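PDB 3MGA: enterochelin esterase from Salmonella enterica subsp. enterica serovar Typhimurium, which probably hydrolyses the ester bonds of ferric enterobactin, a step that would release the iron carried into the cell by this siderophore. Local coordinates for residues G30-T35 against E153-P158; N90-Y95 against A385-G390; A349-P354 against W376-G381. One frame throughout, in Å; residues are numbered along the deposited sequence.

Interaction 1. Residues G30-T35 against E153-P158; sequences GNYRVT and EMPDAP
Tyr-32 and Val-34 of strand 32-39 meet Met-154 and Pro-155 in an apolar, Met-aromatic contact between the two sheets of the N-terminal region, at the point where strand 148-153 runs out into a loop. Met-154, a selenomethionine here, carries the centre of it. Its SE lies 3.8 Å from Tyr-32 CB and 4.4 Å from the centroid of the phenol ring, approached obliquely, as the two side chains run alongside each other, pointing oppositely. The bends at chi2 (-57°) and chi3 (88°) set Met-154 SE beside Val-34, whose CG2 it meets tip to tip at 3.7 Å. Strands 32-39 and 148-153 belong to separate four-stranded antiparallel sheets, a pairing consistent with the beta-sandwich of the E-set clan; Tyr-32, Val-34 and Met-154 pack in the layer between them, and Pro-155 lies at its exposed margin. Trp-24 of the adjoining strand 23-26 touches Val-34, Met-154 and Pro-155 and extends the same apolar patch. Farther along the phenol, Pro-155 CD sits over one face of the Tyr-32 ring, 4.1 Å from its centroid, a CH-pi contact, while Pro-155 CG lies 3.5 Å from Tyr-32 OH. Pro-155 holds its place in a type I turn from Met-154 to Ala-157, closed by the bond from Ala-157 N to Met-154 O at 3.1 Å.

Interaction 2. Residues N90-Y95 against A385-G390; sequences NWRGSY and ALCWRG
Leu-386 and Cys-387, in the first turn of helix 385-399, press against Arg-92, Gly-93 and Ser-94 of strand 92-100. This is a helix-on-strand contact between the alpha/beta-hydrolase part of the esterase and the E-set-like N-terminal sheet; the short axes come within 7.2 Å and run at 142°, closer to antiparallel than to perpendicular. Ala-385 begins the helical segment; its methyl points away from the strand and touches Phe-212 of helix 210-216. Leu-386 follows and supplies most of the packing. With CG anti to the backbone N (chi1 -179°), its branch extends toward the strand, and Leu-386 CD2 reaches both Arg-92 CG, at 3.6 Å, and Gly-93 O, at 3.5 Å. Gly-93, without a side chain, lies against the Trp-91 ring, its N 3.5 Å above the ring plane and offset toward the rim. The side chains of Leu-386 and Arg-92 cross at about a right angle, and CG is the part of Arg-92 that touches the leucine; its NH2 hydrogen-bonds Pro-158 O. Nearer the helix backbone, Leu-386 CB lies 3.7 Å from Ser-94 OG, a hydroxyl hydrogen-bonded to OD1 of Asp-384. Asp-384 OD1 also accepts the bond from Leu-386 N, so one carboxylate oxygen ties the start of the helix to the strand. Next comes Cys-387, whose thiol faces a backbone carbonyl, with Cys-387 SG 3.1 Å from Arg-92 O. Farther along the helix, Arg-389 lays its guanidinium beneath Leu-386 CD1 and bonds through NE to Gln-160 OE1.

Interaction 3. Residues A349-P354 against W376-G381; sequences AGVREP and WRQVDG
Ala-349, Gly-381 and Val-351 bury the most surface where strands 344-350 and 373-379 run side by side, in parallel, at the edge of the eight-stranded esterase sheet. They are the two strands of a beta-alpha-beta unit whose crossover is helix 354-367. Both the N and the O of Ala-349 bond to strand 373-379, on residues flanking Gln-378: its N gives a weak bond to Arg-377 O, and its O accepts Val-379 N at 3.1 Å, the donor tilted 30° from the carbonyl plane. Its methyl shares a sheet face with Gln-378 and packs on Asn-360 of the crossover helix. One residue on, Gly-350 pairs with Val-379 with the CA atoms only 4.4 Å apart, and Gly-350 CA lies 3.2 Å from Val-379 O in a CA-H...O contact. Val-351 adds another bond, its N reaching Val-379 O at 3.0 Å, nearly along the C=O axis. With CG1 anti to the carbonyl carbon (chi1 -66°), Val-351 CG2 falls between N and the carbonyl carbon, 3.6 Å from Val-379 O and beside Asp-380 CA. Gly-381 enters through its carbonyl, brought round by an inverse gamma turn centred on Asp-380. Gly-381 O takes Arg-352 N at 2.9 Å, the donor standing 36° out of the carbonyl plane, with Arg-352 CB also packed against it. Gly-350 N bonds Glu-353 OE1 through the anti lone pair; OE1 also hydrogen-bonds Ser-313 OG, and OE2 hydrogen-bonds His-383 ND1. Main-chain bonding that carries on through residues 351-352 and 381 would thus hold the loop bearing Glu-353, whose position and pairing with His-383 are consistent with the acid-histidine pair of alpha/beta-hydrolases.

Interactions 1 and 2 are both buried, yet interaction 1 lies between two sheets of the N-terminal region, with an exposed margin at Pro-155 and Asp-156, whereas all the touching residues of interaction 2 are buried between that region and the esterase part. Interaction 3, partly buried, stays inside the esterase sheet. Their chemistry follows: apolar and aromatic side chains in the first, aliphatic and backbone contacts without a cross-segment hydrogen bond in the second, main-chain bonds in the third. Strand 148-153 and its loop run beside strand 92-100, with a probable hydrogen bond from Met-154 N to Trp-91 O; strand 373-379 leads into helix 385-399, and Trp-91 packs on Gly-381 and Arg-352.

Interaction 1. Residues G30-T35 against E153-P158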
loop_
_atom_site.group_PDB
_atom_site.type_symbol
_atom_site.label_atom_id
_atom_site.label_comp_id
_atom_site.label_asym_id
_atom_site.label_seq_id
_atom_site.Cartn_x
_atom_site.Cartn_y
_atom_site.Cartn_z
ATOM N N GLY A 30 6.418 25.443 -7.680
ATOM C CA GLY A 30 5.206 24.790 -7.179
ATOM C C GLY A 30 5.524 23.586 -6.307
ATOM O O GLY A 30 4.632 23.002 -5.692
ATOM N N ASN A 31 6.800 23.210 -6.274
ATOM C CA ASN A 31 7.276 22.102 -5.462
ATOM C C ASN A 31 7.671 22.599 -4.088
ATOM O O ASN A 31 7.623 23.798 -3.827
ATOM C CB ASN A 31 8.446 21.407 -6.153
ATOM C CG ASN A 31 8.023 20.706 -7.413
ATOM O OD1 ASN A 31 6.942 20.120 -7.466
ATOM N ND2 ASN A 31 8.870 20.748 -8.439
ATOM N N TYR A 32 8.073 21.676 -3.221
ATOM C CA TYR A 32 8.421 22.007 -1.850
ATOM C C TYR A 32 9.821 21.581 -1.415
ATOM O O TYR A 32 10.285 20.495 -1.748
ATOM C CB TYR A 32 7.388 21.345 -0.901
ATOM C CG TYR A 32 5.995 21.928 -1.002
ATOM C CD1 TYR A 32 5.123 21.539 -2.015
ATOM C CD2 TYR A 32 5.553 22.873 -0.090
ATOM C CE1 TYR A 32 3.857 22.083 -2.116
ATOM C CE2 TYR A 32 4.285 23.418 -0.183
ATOM C CZ TYR A 32 3.439 23.020 -1.197
ATOM O OH TYR A 32 2.174 23.566 -1.307
ATOM N N ARG A 33 10.484 22.458 -0.668
ATOM C CA ARG A 33 11.789 22.163 -0.081
ATOM C C ARG A 33 11.420 21.651 1.317
ATOM O O ARG A 33 11.025 22.431 2.184
ATOM C CB ARG A 33 12.666 23.422 0.023
ATOM C CG ARG A 33 13.975 23.231 0.820
ATOM C CD ARG A 33 15.236 22.758 0.037
ATOM N NE ARG A 33 15.026 21.761 -1.019
ATOM C CZ ARG A 33 16.000 21.029 -1.570
ATOM N NH1 ARG A 33 15.719 20.165 -2.538
ATOM N NH2 ARG A 33 17.251 21.132 -1.147
ATOM N N VAL A 34 11.530 20.345 1.526
ATOM C CA VAL A 34 11.168 19.739 2.803
ATOM C C VAL A 34 12.406 19.377 3.629
ATOM O O VAL A 34 13.319 18.726 3.131
ATOM C CB VAL A 34 10.310 18.482 2.581
ATOM C CG1 VAL A 34 9.875 17.892 3.913
ATOM C CG2 VAL A 34 9.091 18.821 1.724
ATOM N N THR A 35 12.418 19.799 4.893
ATOM C CA THR A 35 13.534 19.540 5.790
ATOM C C THR A 35 13.149 18.584 6.908
ATOM O O THR A 35 12.125 18.763 7.570
ATOM C CB THR A 35 14.048 20.851 6.433
ATOM O OG1 THR A 35 14.501 21.738 5.407
ATOM C CG2 THR A 35 15.191 20.577 7.391
ATOM N N GLU A 153 2.755 14.326 4.454
ATOM C CA GLU A 153 1.841 14.692 3.383
ATOM C C GLU A 153 2.010 16.151 2.987
ATOM O O GLU A 153 2.022 17.024 3.839
ATOM C CB GLU A 153 0.396 14.503 3.836
ATOM C CG GLU A 153 0.061 13.137 4.388
ATOM C CD GLU A 153 -1.439 12.962 4.608
ATOM O OE1 GLU A 153 -1.867 11.838 4.931
ATOM O OE2 GLU A 153 -2.188 13.944 4.433
HETATM N N MSE A 154 2.142 16.412 1.693
HETATM C CA MSE A 154 2.250 17.786 1.218
HETATM C C MSE A 154 0.829 18.357 1.206
HETATM O O MSE A 154 -0.136 17.596 1.186
HETATM C CB MSE A 154 2.916 17.860 -0.148
HETATM C CG MSE A 154 4.416 17.558 -0.146
HETATM SE SE MSE A 154 5.499 18.706 1.031
HETATM C CE MSE A 154 5.434 17.749 2.722
ATOM N N PRO A 155 0.698 19.695 1.221
ATOM C CA PRO A 155 -0.604 20.353 1.319
ATOM C C PRO A 155 -1.655 19.998 0.281
ATOM O O PRO A 155 -2.833 20.130 0.556
ATOM C CB PRO A 155 -0.243 21.841 1.212
ATOM C CG PRO A 155 1.170 21.912 1.659
ATOM C CD PRO A 155 1.789 20.679 1.126
ATOM N N ASP A 156 -1.239 19.553 -0.896
ATOM C CA ASP A 156 -2.189 19.230 -1.947
ATOM C C ASP A 156 -2.377 17.732 -2.171
ATOM O O ASP A 156 -2.889 17.319 -3.214
ATOM C CB ASP A 156 -1.791 19.951 -3.233
ATOM C CG ASP A 156 -1.925 21.465 -3.115
ATOM O OD1 ASP A 156 -2.910 21.933 -2.503
ATOM O OD2 ASP A 156 -1.063 22.188 -3.662
ATOM N N ALA A 157 -1.977 16.923 -1.189
ATOM C CA ALA A 157 -2.176 15.484 -1.261
ATOM C C ALA A 157 -3.686 15.301 -1.302
ATOM O O ALA A 157 -4.395 15.913 -0.505
ATOM C CB ALA A 157 -1.586 14.797 -0.042
ATOM N N PRO A 158 -4.194 14.469 -2.218
ATOM C CA PRO A 158 -5.660 14.330 -2.313
ATOM C C PRO A 158 -6.296 13.752 -1.054
ATOM O O PRO A 158 -5.655 13.002 -0.322
ATOM C CB PRO A 158 -5.839 13.374 -3.498
ATOM C CG PRO A 158 -4.600 12.531 -3.461
ATOM C CD PRO A 158 -3.493 13.475 -3.048
#

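Interaction 2. Residues N90-Y95 against A385-G390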
loop_
_atom_site.group_PDB
_atom_site.type_symbol
_atom_site.label_atom_id
_atom_site.label_comp_id
_atom_site.label_asym_id
_atom_site.label_seq_id
_atom_site.Cartn_x
_atom_site.Cartn_y
_atom_site.Cartn_z
ATOM N N ASN A 90 1.406 17.305 -4.568
ATOM C CA ASN A 90 0.386 16.283 -4.381
ATOM C C ASN A 90 0.892 15.001 -3.707
ATOM O O ASN A 90 0.119 14.062 -3.486
ATOM C CB ASN A 90 -0.197 15.928 -5.745
ATOM C CG ASN A 90 -0.843 17.124 -6.441
ATOM O OD1 ASN A 90 -1.528 17.934 -5.817
ATOM N ND2 ASN A 90 -0.656 17.213 -7.751
ATOM N N TRP A 91 2.171 14.983 -3.358
ATOM C CA TRP A 91 2.808 13.818 -2.766
ATOM C C TRP A 91 2.438 13.484 -1.320
ATOM O O TRP A 91 2.136 14.352 -0.508
ATOM C CB TRP A 91 4.332 13.979 -2.850
ATOM C CG TRP A 91 5.094 12.796 -2.366
ATOM C CD1 TRP A 91 5.449 11.713 -3.093
ATOM C CD2 TRP A 91 5.605 12.585 -1.046
ATOM N NE1 TRP A 91 6.151 10.828 -2.315
ATOM C CE2 TRP A 91 6.260 11.341 -1.050
ATOM C CE3 TRP A 91 5.559 13.321 0.144
ATOM C CZ2 TRP A 91 6.877 10.814 0.088
ATOM C CZ3 TRP A 91 6.178 12.800 1.277
ATOM C CH2 TRP A 91 6.823 11.554 1.240
ATOM N N ARG A 92 2.497 12.188 -1.035
ATOM C CA ARG A 92 2.227 11.620 0.274
ATOM C C ARG A 92 3.015 10.328 0.360
ATOM O O ARG A 92 3.098 9.586 -0.618
ATOM C CB ARG A 92 0.731 11.375 0.447
ATOM C CG ARG A 92 0.309 10.534 1.651
ATOM C CD ARG A 92 -1.144 10.926 2.051
ATOM N NE ARG A 92 -2.036 10.832 0.911
ATOM C CZ ARG A 92 -3.182 11.483 0.769
ATOM N NH1 ARG A 92 -3.608 12.350 1.680
ATOM N NH2 ARG A 92 -3.890 11.286 -0.330
ATOM N N GLY A 93 3.614 10.067 1.513
ATOM C CA GLY A 93 4.383 8.848 1.673
ATOM C C GLY A 93 4.937 8.610 3.057
ATOM O O GLY A 93 4.953 9.504 3.893
ATOM N N SER A 94 5.390 7.382 3.276
ATOM C CA SER A 94 5.958 6.958 4.539
ATOM C C SER A 94 7.445 7.198 4.534
ATOM O O SER A 94 8.071 7.294 3.467
ATOM C CB SER A 94 5.744 5.458 4.740
ATOM O OG SER A 94 4.383 5.109 4.639
ATOM N N TYR A 95 8.019 7.292 5.727
ATOM C CA TYR A 95 9.460 7.454 5.846
ATOM C C TYR A 95 9.885 6.970 7.219
ATOM O O TYR A 95 9.051 6.787 8.112
ATOM C CB TYR A 95 9.900 8.911 5.628
ATOM C CG TYR A 95 9.502 9.848 6.746
ATOM C CD1 TYR A 95 8.233 10.405 6.798
ATOM C CD2 TYR A 95 10.405 10.180 7.749
ATOM C CE1 TYR A 95 7.870 11.264 7.835
ATOM C CE2 TYR A 95 10.053 11.037 8.776
ATOM C CZ TYR A 95 8.787 11.572 8.822
ATOM O OH TYR A 95 8.446 12.422 9.853
ATOM N N ALA A 385 1.784 1.843 1.606
ATOM C CA ALA A 385 0.444 1.606 2.213
ATOM C C ALA A 385 -0.262 2.891 2.712
ATOM O O ALA A 385 -1.476 2.911 2.859
ATOM C CB ALA A 385 0.524 0.569 3.330
ATOM N N LEU A 386 0.491 3.950 2.985
ATOM C CA LEU A 386 -0.121 5.206 3.394
ATOM C C LEU A 386 -0.968 5.747 2.231
ATOM O O LEU A 386 -2.045 6.294 2.442
ATOM C CB LEU A 386 0.936 6.219 3.797
ATOM C CG LEU A 386 0.440 7.586 4.267
ATOM C CD1 LEU A 386 -0.245 7.451 5.598
ATOM C CD2 LEU A 386 1.611 8.555 4.363
ATOM N N CYS A 387 -0.488 5.573 1.003
ATOM C CA CYS A 387 -1.225 6.015 -0.182
ATOM C C CYS A 387 -2.321 5.023 -0.508
ATOM O O CYS A 387 -3.460 5.415 -0.810
ATOM C CB CYS A 387 -0.310 6.146 -1.408
ATOM S SG CYS A 387 1.056 7.306 -1.234
ATOM N N TRP A 388 -1.987 3.730 -0.452
ATOM C CA TRP A 388 -2.970 2.700 -0.785
ATOM C C TRP A 388 -4.215 2.780 0.076
ATOM O O TRP A 388 -5.305 2.525 -0.412
ATOM C CB TRP A 388 -2.425 1.266 -0.680
ATOM C CG TRP A 388 -1.183 0.947 -1.445
ATOM C CD1 TRP A 388 -0.812 1.442 -2.651
ATOM C CD2 TRP A 388 -0.225 -0.071 -1.120
ATOM N NE1 TRP A 388 0.368 0.862 -3.062
ATOM C CE2 TRP A 388 0.738 -0.083 -2.144
ATOM C CE3 TRP A 388 -0.071 -0.952 -0.040
ATOM C CZ2 TRP A 388 1.847 -0.935 -2.119
ATOM C CZ3 TRP A 388 1.041 -1.800 -0.018
ATOM C CH2 TRP A 388 1.975 -1.787 -1.049
ATOM N N ARG A 389 -4.076 3.131 1.350
ATOM C CA ARG A 389 -5.257 3.170 2.223
ATOM C C ARG A 389 -6.347 4.062 1.636
ATOM O O ARG A 389 -7.529 3.742 1.734
ATOM C CB ARG A 389 -4.921 3.637 3.644
ATOM C CG ARG A 389 -4.824 5.151 3.822
ATOM C CD ARG A 389 -4.489 5.506 5.238
ATOM N NE ARG A 389 -4.571 6.942 5.477
ATOM C CZ ARG A 389 -4.424 7.510 6.672
ATOM N NH1 ARG A 389 -4.525 8.826 6.797
ATOM N NH2 ARG A 389 -4.183 6.768 7.743
ATOM N N GLY A 390 -5.946 5.177 1.026
ATOM C CA GLY A 390 -6.897 6.115 0.427
ATOM C C GLY A 390 -7.457 5.604 -0.883
ATOM O O GLY A 390 -8.622 5.813 -1.199
#

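Interaction 3. Residues A349-P354 against W376-G381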
loop_
_atom_site.group_PDB
_atom_site.type_symbol
_atom_site.label_atom_id
_atom_site.label_comp_id
_atom_site.label_asym_id
_atom_site.label_seq_id
_atom_site.Cartn_x
_atom_site.Cartn_y
_atom_site.Cartn_z
ATOM N N ALA A 349 -1.551 2.808 -9.601
ATOM C CA ALA A 349 -0.097 2.694 -9.511
ATOM C C ALA A 349 0.491 4.088 -9.331
ATOM O O ALA A 349 -0.058 5.069 -9.840
ATOM C CB ALA A 349 0.463 2.037 -10.744
ATOM N N GLY A 350 1.594 4.177 -8.596
ATOM C CA GLY A 350 2.231 5.457 -8.323
ATOM C C GLY A 350 3.393 5.762 -9.250
ATOM O O GLY A 350 4.066 4.853 -9.721
ATOM N N VAL A 351 3.624 7.053 -9.497
ATOM C CA VAL A 351 4.709 7.508 -10.362
ATOM C C VAL A 351 6.071 7.349 -9.675
ATOM O O VAL A 351 7.113 7.459 -10.328
ATOM C CB VAL A 351 4.506 8.979 -10.826
ATOM C CG1 VAL A 351 3.287 9.092 -11.717
ATOM C CG2 VAL A 351 4.396 9.948 -9.629
ATOM N N ARG A 352 6.055 7.095 -8.362
ATOM C CA ARG A 352 7.276 6.882 -7.584
ATOM C C ARG A 352 7.656 5.387 -7.505
ATOM O O ARG A 352 8.439 4.984 -6.652
ATOM C CB ARG A 352 7.128 7.434 -6.169
ATOM C CG ARG A 352 6.908 8.937 -6.050
ATOM C CD ARG A 352 8.122 9.692 -6.476
ATOM N NE ARG A 352 8.144 11.073 -5.997
ATOM C CZ ARG A 352 9.172 11.902 -6.180
ATOM N NH1 ARG A 352 10.251 11.488 -6.835
ATOM N NH2 ARG A 352 9.128 13.144 -5.711
ATOM N N GLU A 353 7.069 4.568 -8.370
ATOM C CA GLU A 353 7.404 3.139 -8.461
ATOM C C GLU A 353 7.418 2.827 -9.951
ATOM O O GLU A 353 6.524 2.135 -10.451
ATOM C CB GLU A 353 6.418 2.260 -7.680
ATOM C CG GLU A 353 4.933 2.565 -7.934
ATOM C CD GLU A 353 3.982 1.662 -7.170
ATOM O OE1 GLU A 353 2.768 1.951 -7.190
ATOM O OE2 GLU A 353 4.432 0.676 -6.540
ATOM N N PRO A 354 8.434 3.368 -10.669
ATOM C CA PRO A 354 8.629 3.265 -12.120
ATOM C C PRO A 354 8.375 1.898 -12.714
ATOM O O PRO A 354 7.582 1.777 -13.647
ATOM C CB PRO A 354 10.104 3.644 -12.309
ATOM C CG PRO A 354 10.401 4.550 -11.215
ATOM C CD PRO A 354 9.499 4.181 -10.052
ATOM N N TRP A 376 -8.356 4.041 -14.701
ATOM C CA TRP A 376 -6.926 4.253 -14.494
ATOM C C TRP A 376 -6.710 5.379 -13.476
ATOM O O TRP A 376 -7.256 6.465 -13.632
ATOM C CB TRP A 376 -6.229 4.579 -15.822
ATOM C CG TRP A 376 -4.775 4.830 -15.667
ATOM C CD1 TRP A 376 -4.159 6.039 -15.604
ATOM C CD2 TRP A 376 -3.745 3.845 -15.511
ATOM N NE1 TRP A 376 -2.804 5.874 -15.431
ATOM C CE2 TRP A 376 -2.523 4.537 -15.369
ATOM C CE3 TRP A 376 -3.736 2.446 -15.488
ATOM C CZ2 TRP A 376 -1.302 3.883 -15.213
ATOM C CZ3 TRP A 376 -2.518 1.791 -15.325
ATOM C CH2 TRP A 376 -1.316 2.515 -15.192
ATOM N N ARG A 377 -5.920 5.111 -12.440
ATOM C CA ARG A 377 -5.636 6.105 -11.403
ATOM C C ARG A 377 -4.134 6.205 -11.114
ATOM O O ARG A 377 -3.526 5.258 -10.624
ATOM C CB ARG A 377 -6.412 5.781 -10.116
ATOM C CG ARG A 377 -7.950 5.923 -10.233
ATOM C CD ARG A 377 -8.341 7.367 -10.587
ATOM N NE ARG A 377 -9.784 7.605 -10.647
ATOM C CZ ARG A 377 -10.531 7.450 -11.737
ATOM N NH1 ARG A 377 -9.988 7.025 -12.872
ATOM N NH2 ARG A 377 -11.831 7.700 -11.686
ATOM N N GLN A 378 -3.551 7.361 -11.426
ATOM C CA GLN A 378 -2.128 7.622 -11.192
ATOM C C GLN A 378 -2.028 8.304 -9.851
ATOM O O GLN A 378 -2.813 9.201 -9.557
ATOM C CB GLN A 378 -1.539 8.567 -12.232
ATOM C CG GLN A 378 -1.620 8.059 -13.635
ATOM C CD GLN A 378 -0.984 8.995 -14.645
ATOM O OE1 GLN A 378 -0.293 9.953 -14.285
ATOM N NE2 GLN A 378 -1.210 8.716 -15.921
ATOM N N VAL A 379 -1.047 7.905 -9.054
ATOM C CA VAL A 379 -0.865 8.466 -7.737
ATOM C C VAL A 379 0.519 9.095 -7.606
ATOM O O VAL A 379 1.523 8.517 -8.018
ATOM C CB VAL A 379 -1.086 7.372 -6.640
ATOM C CG1 VAL A 379 -0.927 7.947 -5.246
ATOM C CG2 VAL A 379 -2.469 6.767 -6.783
ATOM N N ASP A 380 0.557 10.305 -7.063
ATOM C CA ASP A 380 1.815 10.997 -6.827
ATOM C C ASP A 380 2.293 10.446 -5.488
ATOM O O ASP A 380 2.049 11.027 -4.431
ATOM C CB ASP A 380 1.613 12.515 -6.786
ATOM C CG ASP A 380 2.899 13.273 -6.558
ATOM O OD1 ASP A 380 3.921 12.641 -6.233
ATOM O OD2 ASP A 380 2.891 14.514 -6.698
ATOM N N GLY A 381 2.944 9.290 -5.570
ATOM C CA GLY A 381 3.468 8.554 -4.425
ATOM C C GLY A 381 3.999 7.230 -4.955
ATOM O O GLY A 381 4.127 7.066 -6.174
#